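Local coordinates for dihydrodipicolinate synthase family protein (Sinorhizobium meliloti, PDB 4DNH) that is of unknown function but adopts a TIM-barrel fold and is probably related to the dihydrodipicolinate synthases, at residues Ala96-Leu99 and Ile100-Ser103; Glu303-Glu306 and Pro307-Pro310; Phe67-Arg70 and Leu71-Leu74. All blocks are in the same frame, centred on the assembly; numbering follows the deposited sequence.

Overall arrangement
From the N terminus the chain first reaches contact 3, near the end of helix 61-73, between barrel strands 37-40 and 77-80. Contact 1 follows one beta-alpha unit later, on helix 93-108 between strands 77-80 and 115-119. Contact 2 comes last, beyond barrel strand 273-276, where helix 298-305 passes into helix 308-315. Each is a local turn of chain and closes no long loop; the three run in series, neither nesting nor crossing. Contacts 1 and 3 touch, with Ser103 packed on Arg68 and Trp72, and Glu80 binds both Ser103 and Arg68. Contact 2 stays about 11 Å from contact 3 at the nearest atoms, yet helix 283-294 packs against both.

Contact 1: residues Ala96-Leu99 and Ile100-Ser103; sequences AREL and IRRS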
loop_
_atom_site.group_PDB
_atom_site.type_symbol
_atom_site.label_atom_id
_atom_site.label_comp_id
_atom_site.label_asym_id
_atom_site.label_seq_id
_atom_site.Cartn_x
_atom_site.Cartn_y
_atom_site.Cartn_z
ATOM N N ALA A 96 9.682 0.679 -12.050
ATOM C CA ALA A 96 8.240 0.607 -11.834
ATOM C C ALA A 96 7.511 0.071 -13.074
ATOM O O ALA A 96 6.644 -0.792 -12.961
ATOM C CB ALA A 96 7.684 1.965 -11.420
ATOM N N ARG A 97 7.873 0.597 -14.242
ATOM C CA ARG A 97 7.370 0.131 -15.531
ATOM C C ARG A 97 7.692 -1.363 -15.728
ATOM O O ARG A 97 6.837 -2.147 -16.144
ATOM C CB ARG A 97 7.990 0.974 -16.645
ATOM C CG ARG A 97 7.429 0.713 -18.030
ATOM C CD ARG A 97 8.358 1.224 -19.117
ATOM N NE ARG A 97 7.776 1.006 -20.440
ATOM C CZ ARG A 97 7.552 1.959 -21.346
ATOM N NH1 ARG A 97 7.886 3.224 -21.098
ATOM N NH2 ARG A 97 7.001 1.639 -22.511
ATOM N N GLU A 98 8.908 -1.770 -15.384
ATOM C CA GLU A 98 9.291 -3.167 -15.539
ATOM C C GLU A 98 8.495 -4.058 -14.589
ATOM O O GLU A 98 8.055 -5.133 -14.970
ATOM C CB GLU A 98 10.800 -3.334 -15.375
ATOM C CG GLU A 98 11.336 -4.749 -15.511
ATOM C CD GLU A 98 11.250 -5.329 -16.919
ATOM O OE1 GLU A 98 10.523 -4.778 -17.788
ATOM O OE2 GLU A 98 11.918 -6.367 -17.151
ATOM N N LEU A 99 8.259 -3.584 -13.370
ATOM C CA LEU A 99 7.514 -4.375 -12.388
ATOM C C LEU A 99 6.069 -4.536 -12.844
ATOM O O LEU A 99 5.495 -5.626 -12.784
ATOM C CB LEU A 99 7.594 -3.719 -11.023
ATOM C CG LEU A 99 6.845 -4.324 -9.843
ATOM C CD1 LEU A 99 7.099 -5.821 -9.700
ATOM C CD2 LEU A 99 7.267 -3.577 -8.584
ATOM N N ILE A 100 5.507 -3.449 -13.344
ATOM C CA ILE A 100 4.185 -3.467 -13.930
ATOM C C ILE A 100 4.102 -4.475 -15.086
ATOM O O ILE A 100 3.212 -5.305 -15.114
ATOM C CB ILE A 100 3.738 -2.045 -14.337
ATOM C CG1 ILE A 100 3.488 -1.209 -13.066
ATOM C CG2 ILE A 100 2.504 -2.106 -15.231
ATOM C CD1 ILE A 100 3.155 0.252 -13.300
ATOM N N ARG A 101 5.058 -4.417 -16.005
ATOM C CA ARG A 101 5.136 -5.350 -17.137
ATOM C C ARG A 101 5.200 -6.831 -16.710
ATOM O O ARG A 101 4.406 -7.643 -17.183
ATOM C CB ARG A 101 6.321 -4.979 -18.031
ATOM C CG ARG A 101 6.462 -5.814 -19.289
ATOM C CD ARG A 101 7.884 -5.739 -19.818
ATOM N NE ARG A 101 8.257 -7.022 -20.405
ATOM C CZ ARG A 101 9.169 -7.864 -19.921
ATOM N NH1 ARG A 101 9.870 -7.569 -18.834
ATOM N NH2 ARG A 101 9.396 -9.006 -20.552
ATOM N N ARG A 102 6.128 -7.178 -15.819
ATOM C CA ARG A 102 6.219 -8.555 -15.296
ATOM C C ARG A 102 4.939 -9.003 -14.579
ATOM O O ARG A 102 4.432 -10.091 -14.852
ATOM C CB ARG A 102 7.383 -8.714 -14.329
ATOM C CG ARG A 102 8.656 -8.048 -14.773
ATOM C CD ARG A 102 9.559 -9.019 -15.463
ATOM N NE ARG A 102 10.928 -8.520 -15.489
ATOM C CZ ARG A 102 11.999 -9.283 -15.297
ATOM N NH1 ARG A 102 11.857 -10.583 -15.031
ATOM N NH2 ARG A 102 13.207 -8.737 -15.358
ATOM N N SER A 103 4.424 -8.173 -13.667
ATOM C CA SER A 103 3.209 -8.515 -12.913
ATOM C C SER A 103 1.962 -8.741 -13.782
ATOM O O SER A 103 1.225 -9.706 -13.564
ATOM C CB SER A 103 2.921 -7.479 -11.836
ATOM O OG SER A 103 3.757 -7.704 -10.723
#
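From Ala96 to Ser103 the chain is regular alpha-helix: Ile100, Arg101, Arg102 and Ser103 N bond to Ala96, Arg97, Glu98 and Leu99 O, each at 2.9 Å. On the flank toward Trp61 of helix 61-73, Glu98 meets Arg101 and Arg102 of the next turn. Its CG lies anti to the backbone N (chi1 180°) and the chain then bends at chi2, which brings the carboxylate within range of both. Arg101, three residues on, runs alongside and forms a salt bridge from NH1 to Glu98 OE2 (2.9 Å), the carboxylate and guanidinium planes being only 18° apart; NH1 also makes a weak bond to OE1. Arg102, four residues on, comes from above the carboxylate plane, its NE 2.9 Å from Glu98 OE2 and its guanidinium plane turned 79° against the acid. Two positive groups thus share one negative oxygen, and Arg102 has a second partner in a cation-pi contact with Trp61. The inner side suits small and apolar residues: Leu99 CD1 lies 4.0 Å from Ser103 OG, whose hydroxyl bonds to Glu80, while Ile100 packs on Cys117 and Ile146. This is the amphipathic helix of a beta-alpha-beta unit, packed on the strands of a TIM barrel.

Contact 2: residues Glu303-Glu306 and Pro307-Pro310; sequences ELLE and PTVP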
loop_
_atom_site.group_PDB
_atom_site.type_symbol
_atom_site.label_atom_id
_atom_site.label_comp_id
_atom_site.label_asym_id
_atom_site.label_seq_id
_atom_site.Cartn_x
_atom_site.Cartn_y
_atom_site.Cartn_z
ATOM N N GLU A 303 -12.982 -10.055 15.362
ATOM C CA GLU A 303 -12.139 -10.962 16.147
ATOM C C GLU A 303 -10.794 -11.204 15.466
ATOM O O GLU A 303 -9.770 -11.297 16.137
ATOM C CB GLU A 303 -12.829 -12.313 16.352
ATOM C CG GLU A 303 -13.799 -12.379 17.523
ATOM C CD GLU A 303 -14.604 -13.678 17.554
ATOM O OE1 GLU A 303 -14.251 -14.624 16.808
ATOM O OE2 GLU A 303 -15.594 -13.754 18.323
ATOM N N LEU A 304 -10.822 -11.331 14.139
ATOM C CA LEU A 304 -9.626 -11.547 13.341
ATOM C C LEU A 304 -8.828 -10.247 13.104
ATOM O O LEU A 304 -7.592 -10.236 13.211
ATOM C CB LEU A 304 -9.995 -12.199 12.001
ATOM C CG LEU A 304 -10.458 -13.676 11.960
ATOM C CD1 LEU A 304 -11.120 -14.004 10.635
ATOM C CD2 LEU A 304 -9.329 -14.669 12.218
ATOM N N LEU A 305 -9.529 -9.152 12.809
ATOM C CA LEU A 305 -8.858 -7.944 12.353
ATOM C C LEU A 305 -8.438 -7.003 13.473
ATOM O O LEU A 305 -7.316 -6.485 13.450
ATOM C CB LEU A 305 -9.707 -7.224 11.316
ATOM C CG LEU A 305 -9.104 -6.823 9.966
ATOM C CD1 LEU A 305 -8.114 -7.827 9.376
ATOM C CD2 LEU A 305 -10.216 -6.540 8.970
ATOM N N GLU A 306 -9.301 -6.794 14.466
ATOM C CA GLU A 306 -8.963 -5.890 15.585
ATOM C C GLU A 306 -7.585 -6.131 16.221
ATOM O O GLU A 306 -6.934 -5.180 16.601
ATOM C CB GLU A 306 -10.058 -5.847 16.671
ATOM C CG GLU A 306 -11.083 -4.729 16.483
ATOM C CD GLU A 306 -12.353 -4.917 17.314
ATOM O OE1 GLU A 306 -12.398 -5.839 18.157
ATOM O OE2 GLU A 306 -13.322 -4.143 17.124
ATOM N N PRO A 307 -7.141 -7.396 16.346
ATOM C CA PRO A 307 -5.776 -7.616 16.872
ATOM C C PRO A 307 -4.615 -7.131 15.958
ATOM O O PRO A 307 -3.510 -6.836 16.430
ATOM C CB PRO A 307 -5.732 -9.142 17.058
ATOM C CG PRO A 307 -7.171 -9.530 17.263
ATOM C CD PRO A 307 -7.888 -8.669 16.265
ATOM N N THR A 308 -4.873 -7.042 14.664
ATOM C CA THR A 308 -3.880 -6.537 13.743
ATOM C C THR A 308 -3.751 -5.025 13.850
ATOM O O THR A 308 -2.679 -4.473 13.614
ATOM C CB THR A 308 -4.237 -6.892 12.289
ATOM O OG1 THR A 308 -5.382 -6.127 11.889
ATOM C CG2 THR A 308 -4.522 -8.395 12.145
ATOM N N VAL A 309 -4.846 -4.359 14.200
ATOM C CA VAL A 309 -4.903 -2.903 14.216
ATOM C C VAL A 309 -3.769 -2.266 15.045
ATOM O O VAL A 309 -3.126 -1.324 14.575
ATOM C CB VAL A 309 -6.312 -2.400 14.631
ATOM C CG1 VAL A 309 -6.307 -0.899 14.907
ATOM C CG2 VAL A 309 -7.341 -2.767 13.559
ATOM N N PRO A 310 -3.503 -2.786 16.263
ATOM C CA PRO A 310 -2.386 -2.183 16.988
ATOM C C PRO A 310 -1.063 -2.369 16.237
ATOM O O PRO A 310 -0.267 -1.446 16.185
ATOM C CB PRO A 310 -2.373 -2.941 18.327
ATOM C CG PRO A 310 -3.767 -3.394 18.505
ATOM C CD PRO A 310 -4.278 -3.704 17.123
#
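Leu305 and Thr308 meet at the junction of helices 298-305 and 308-315, a helix-to-helix connection containing a proline, beyond the last strand of the TIM barrel. The carbonyl of Leu305 organises it. Thr308 OG1 sits between its own backbone N and carbonyl carbon (chi1 70°), the rotamer that turns the hydroxyl back to donate a short bond of 2.5 Å to Leu305 O, in the carbonyl plane and on a lone pair. Thr308 N reaches Leu305 O at 2.8 Å, from 45° above that plane, so the two donors use different directions. The methyl CG2 lies near the Leu304 and Leu305 carbonyls. Were a valine to stand in for Thr308, Leu305 O would probably keep its amide donor but lose the hydroxyl, and Tyr260 OH, which also bonds to OG1, would be left without this partner. Val309 CG2, anti to its own carbonyl carbon, lies 3.7 Å from Leu305 O; the Val309 amide divides between weak bonds to Leu305 O and Glu306 O. Leu305 sends CD1 to within 4.1 Å of Thr308 OG1 and packs on Ala289 and Tyr260. Proline suits the break because it has no amide hydrogen: Pro307 CD lies 3.2 Å from Glu303 O, where a helical N-H would point, and Pro310 CD comes 3.1 Å from Glu306 O.

Contact 3: residues Phe67-Arg70 and Leu71-Leu74; sequences FRHR and LWDL
Trp72 lies back along its helix against Arg68 and His69. Trp72 CB sits 3.7 Å from Arg68 O, and CG, anti to the carbonyl carbon (chi1 -67°), starts the indole across that same oxygen. Trp72 CD2 passes 3.4 Å from Arg68 O, which lies over one face of the ring, off toward the rim; the oxygen also takes the Trp72 amide in a nearly straight bond. Further out, Trp72 CE3 comes 4.0 Å from His69 ND1, and the indole edge is directed at the face of the imidazole with the planes 85° apart, a T-shaped pair. CZ3 and CH2 meet Arg68 CB, a CH-pi contact in which Arg68 CB stands 4.1 Å from the centroid of the Trp72 six-membered ring. NE1, the ring's one donor, bonds to Leu114 O, and the rest of the indole is apolar, which suits this buried place. The helix is the one that joins strands 37-40 and 77-80 of the TIM barrel, and the indole wedges between it and helix 93-108. Arg68, bent at chi2, turns its guanidinium away to a salt bridge with Glu80, while His69 NE2 bonds to Glu106 and ND1 to Arg110, and Asp73 OD1 has its own salt bridge to Arg110. One turn after Phe67, Leu71 sets its branched end obliquely against the Phe67 ring, Leu71 CD1 lying 3.9 Å from Phe67 CE2, and both side chains are buried.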
loop_
_atom_site.group_PDB
_atom_site.type_symbol
_atom_site.label_atom_id
_atom_site.label_comp_id
_atom_site.label_asym_id
_atom_site.label_seq_id
_atom_site.Cartn_x
_atom_site.Cartn_y
_atom_site.Cartn_z
ATOM N N PHE A 67 5.514 -13.035 -4.355
ATOM C CA PHE A 67 4.621 -12.391 -3.390
ATOM C C PHE A 67 3.282 -11.925 -3.995
ATOM O O PHE A 67 2.261 -11.989 -3.335
ATOM C CB PHE A 67 5.337 -11.260 -2.658
ATOM C CG PHE A 67 4.535 -10.674 -1.556
ATOM C CD1 PHE A 67 4.417 -11.340 -0.335
ATOM C CD2 PHE A 67 3.878 -9.454 -1.732
ATOM C CE1 PHE A 67 3.661 -10.804 0.697
ATOM C CE2 PHE A 67 3.125 -8.919 -0.704
ATOM C CZ PHE A 67 3.014 -9.596 0.510
ATOM N N ARG A 68 3.281 -11.450 -5.233
ATOM C CA ARG A 68 2.022 -11.266 -5.951
ATOM C C ARG A 68 1.167 -12.548 -6.010
ATOM O O ARG A 68 -0.053 -12.492 -5.819
ATOM C CB ARG A 68 2.277 -10.724 -7.350
ATOM C CG ARG A 68 2.541 -9.227 -7.383
ATOM C CD ARG A 68 4.012 -8.898 -7.194
ATOM N NE ARG A 68 4.201 -7.480 -6.870
ATOM C CZ ARG A 68 4.935 -7.003 -5.863
ATOM N NH1 ARG A 68 5.595 -7.841 -5.054
ATOM N NH2 ARG A 68 5.003 -5.677 -5.667
ATOM N N HIS A 69 1.795 -13.701 -6.249
ATOM C CA HIS A 69 1.053 -14.971 -6.302
ATOM C C HIS A 69 0.469 -15.348 -4.972
ATOM O O HIS A 69 -0.670 -15.857 -4.900
ATOM C CB HIS A 69 1.903 -16.117 -6.866
ATOM C CG HIS A 69 2.179 -15.999 -8.344
ATOM N ND1 HIS A 69 1.266 -16.326 -9.285
ATOM C CD2 HIS A 69 3.312 -15.563 -9.033
ATOM C CE1 HIS A 69 1.789 -16.121 -10.511
ATOM N NE2 HIS A 69 3.042 -15.650 -10.356
ATOM N N ARG A 70 1.225 -15.095 -3.907
ATOM C CA ARG A 70 0.729 -15.273 -2.541
ATOM C C ARG A 70 -0.538 -14.449 -2.320
ATOM O O ARG A 70 -1.509 -14.939 -1.712
ATOM C CB ARG A 70 1.801 -14.869 -1.519
ATOM C CG ARG A 70 1.500 -15.227 -0.071
ATOM C CD ARG A 70 2.614 -14.690 0.819
ATOM N NE ARG A 70 2.232 -14.405 2.210
ATOM C CZ ARG A 70 2.126 -15.328 3.170
ATOM N NH1 ARG A 70 2.345 -16.622 2.889
ATOM N NH2 ARG A 70 1.786 -14.960 4.407
ATOM N N LEU A 71 -0.537 -13.210 -2.821
ATOM C CA LEU A 71 -1.702 -12.332 -2.642
ATOM C C LEU A 71 -2.874 -12.832 -3.464
ATOM O O LEU A 71 -3.981 -12.946 -2.959
ATOM C CB LEU A 71 -1.407 -10.852 -2.953
ATOM C CG LEU A 71 -0.451 -10.070 -2.050
ATOM C CD1 LEU A 71 -0.223 -8.671 -2.621
ATOM C CD2 LEU A 71 -0.938 -9.978 -0.613
ATOM N N TRP A 72 -2.630 -13.136 -4.732
ATOM C CA TRP A 72 -3.689 -13.714 -5.563
ATOM C C TRP A 72 -4.265 -14.970 -4.985
ATOM O O TRP A 72 -5.480 -15.136 -5.027
ATOM C CB TRP A 72 -3.235 -13.899 -6.990
ATOM C CG TRP A 72 -2.986 -12.585 -7.683
ATOM C CD1 TRP A 72 -3.730 -11.413 -7.570
ATOM C CD2 TRP A 72 -1.910 -12.264 -8.635
ATOM N NE1 TRP A 72 -3.206 -10.422 -8.361
ATOM C CE2 TRP A 72 -2.115 -10.860 -9.026
ATOM C CE3 TRP A 72 -0.835 -12.971 -9.187
ATOM C CZ2 TRP A 72 -1.274 -10.217 -9.928
ATOM C CZ3 TRP A 72 0.009 -12.307 -10.091
ATOM C CH2 TRP A 72 -0.208 -10.961 -10.448
ATOM N N ASP A 73 -3.414 -15.821 -4.397
ATOM C CA ASP A 73 -3.837 -17.099 -3.759
ATOM C C ASP A 73 -4.834 -16.880 -2.643
ATOM O O ASP A 73 -5.741 -17.687 -2.453
ATOM C CB ASP A 73 -2.645 -17.854 -3.147
ATOM C CG ASP A 73 -1.770 -18.544 -4.188
ATOM O OD1 ASP A 73 -2.166 -18.629 -5.367
ATOM O OD2 ASP A 73 -0.665 -18.998 -3.814
ATOM N N LEU A 74 -4.642 -15.792 -1.897
ATOM C CA LEU A 74 -5.501 -15.449 -0.774
ATOM C C LEU A 74 -6.744 -14.667 -1.209
ATOM O O LEU A 74 -7.577 -14.291 -0.372
ATOM C CB LEU A 74 -4.718 -14.668 0.283
ATOM C CG LEU A 74 -3.599 -15.422 1.013
ATOM C CD1 LEU A 74 -2.691 -14.437 1.725
ATOM C CD2 LEU A 74 -4.106 -16.456 2.008
#